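Local coordinates for protein adhesin (Neisseria meningitidis, PDB 5MY7) that probably inhibits lysozyme and may take part in adhesion of the bacterium, at residues 61-65 against 66-70. Numbering follows the deposited sequence.
Sequences AVING and KRVQM
Lys66 faces Ile63 across the tight end of a β-hairpin, a type I' turn with Asn64 and Gly65 at its two corners, which joins the last two strands of a four-stranded antiparallel sheet. Two backbone hydrogen bonds close the loop: Lys66 N to Ile63 O, and Ile63 N to Lys66 O at 2.9 Å. The same Lys66 O also receives a CA-H...O contact from Val62 CA at 3.4 Å.

Next comes Arg67, in a non-hydrogen-bonded pair with Val62 on the face of the sheet away from Ile63 and Lys66. A bend at chi3 (-76°) turns its guanidinium back over the neighbouring strand, where Val62 CG2 sits against one flat side near the rim, 3.5 Å from Arg67 NH2. NH1 is hydrogen-bonded to Ser60 OG, which helps fix the group's rotation. Lys45 NZ, a like charge, lies close to NH2.

Val68 pairs with Ala61 through two backbone hydrogen bonds, and its CG2 lies 4.3 Å from Ile63 CD1, on the side where Tyr90 touches both residues. Finally comes Met70, also against Tyr90: the last bond of its side chain is turned (chi3 -84°), which brings Met70 CE to 4.0 Å from Ala61 CB.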
loop_
_atom_site.group_PDB
_atom_site.type_symbol
_atom_site.label_atom_id
_atom_site.label_comp_id
_atom_site.label_asym_id
_atom_site.label_seq_id
_atom_site.Cartn_x
_atom_site.Cartn_y
_atom_site.Cartn_z
ATOM N N ALA A 61 3.971 -4.801 3.197
ATOM C CA ALA A 61 3.987 -5.660 1.968
ATOM C C ALA A 61 5.148 -6.641 2.100
ATOM O O ALA A 61 6.247 -6.276 2.564
ATOM C CB ALA A 61 4.236 -4.780 0.739
ATOM N N VAL A 62 4.925 -7.896 1.693
ATOM C CA VAL A 62 6.029 -8.856 1.700
ATOM C C VAL A 62 6.696 -8.799 0.308
ATOM O O VAL A 62 6.050 -9.111 -0.701
ATOM C CB VAL A 62 5.522 -10.287 2.038
ATOM C CG1 VAL A 62 6.709 -11.224 2.004
ATOM C CG2 VAL A 62 4.862 -10.267 3.420
ATOM N N ILE A 63 7.956 -8.346 0.253
ATOM C CA ILE A 63 8.688 -8.119 -1.001
ATOM C C ILE A 63 9.983 -8.959 -0.901
ATOM O O ILE A 63 10.770 -8.804 0.077
ATOM C CB ILE A 63 8.982 -6.609 -1.255
ATOM C CG1 ILE A 63 7.649 -5.836 -1.289
ATOM C CG2 ILE A 63 9.817 -6.458 -2.545
ATOM C CD1 ILE A 63 7.862 -4.309 -1.339
ATOM N N ASN A 64 10.169 -9.909 -1.810
ATOM C CA ASN A 64 11.295 -10.931 -1.693
ATOM C C ASN A 64 11.372 -11.592 -0.339
ATOM O O ASN A 64 12.457 -11.851 0.218
ATOM C CB ASN A 64 12.596 -10.236 -2.020
ATOM C CG ASN A 64 12.637 -9.721 -3.453
ATOM O OD1 ASN A 64 13.046 -8.584 -3.731
ATOM N ND2 ASN A 64 12.217 -10.544 -4.373
ATOM N N GLY A 65 10.216 -11.940 0.201
ATOM C CA GLY A 65 10.212 -12.645 1.454
ATOM C C GLY A 65 10.397 -11.833 2.701
ATOM O O GLY A 65 10.243 -12.380 3.791
ATOM N N LYS A 66 10.575 -10.502 2.566
ATOM C CA LYS A 66 10.814 -9.614 3.679
ATOM C C LYS A 66 9.616 -8.677 3.876
ATOM O O LYS A 66 9.075 -8.072 2.903
ATOM C CB LYS A 66 12.076 -8.805 3.434
ATOM C CG LYS A 66 12.323 -7.783 4.553
ATOM C CD LYS A 66 13.565 -6.935 4.376
ATOM C CE LYS A 66 13.759 -5.914 5.486
ATOM N NZ LYS A 66 13.872 -6.547 6.842
ATOM N N ARG A 67 9.199 -8.541 5.140
ATOM C CA ARG A 67 8.111 -7.653 5.493
ATOM C C ARG A 67 8.666 -6.183 5.460
ATOM O O ARG A 67 9.614 -5.843 6.194
ATOM C CB ARG A 67 7.524 -8.052 6.836
ATOM C CG ARG A 67 6.255 -7.366 7.169
ATOM C CD ARG A 67 5.409 -8.110 8.220
ATOM N NE ARG A 67 4.696 -9.304 7.697
ATOM C CZ ARG A 67 3.689 -9.307 6.794
ATOM N NH1 ARG A 67 3.189 -8.162 6.206
ATOM N NH2 ARG A 67 3.173 -10.501 6.460
ATOM N N VAL A 68 8.054 -5.376 4.605
ATOM C CA VAL A 68 8.383 -3.911 4.453
ATOM C C VAL A 68 7.223 -3.084 4.988
ATOM O O VAL A 68 6.156 -3.052 4.356
ATOM C CB VAL A 68 8.694 -3.593 2.974
ATOM C CG1 VAL A 68 9.010 -2.100 2.764
ATOM C CG2 VAL A 68 9.855 -4.497 2.477
ATOM N N GLN A 69 7.414 -2.467 6.166
ATOM C CA GLN A 69 6.329 -1.670 6.786
ATOM C C GLN A 69 6.452 -0.184 6.383
ATOM O O GLN A 69 7.498 0.434 6.560
ATOM C CB GLN A 69 6.297 -1.826 8.340
ATOM C CG GLN A 69 5.049 -1.115 8.926
ATOM C CD GLN A 69 4.637 -1.491 10.323
ATOM O OE1 GLN A 69 4.750 -2.641 10.751
ATOM N NE2 GLN A 69 4.109 -0.519 11.037
ATOM N N MET A 70 5.401 0.332 5.787
ATOM C CA MET A 70 5.354 1.730 5.276
ATOM C C MET A 70 4.302 2.542 6.051
ATOM O O MET A 70 3.089 2.290 5.929
ATOM C CB MET A 70 4.997 1.681 3.786
ATOM C CG MET A 70 6.020 0.928 2.917
ATOM S SD MET A 70 5.479 0.604 1.212
ATOM C CE MET A 70 4.570 -0.896 1.557
#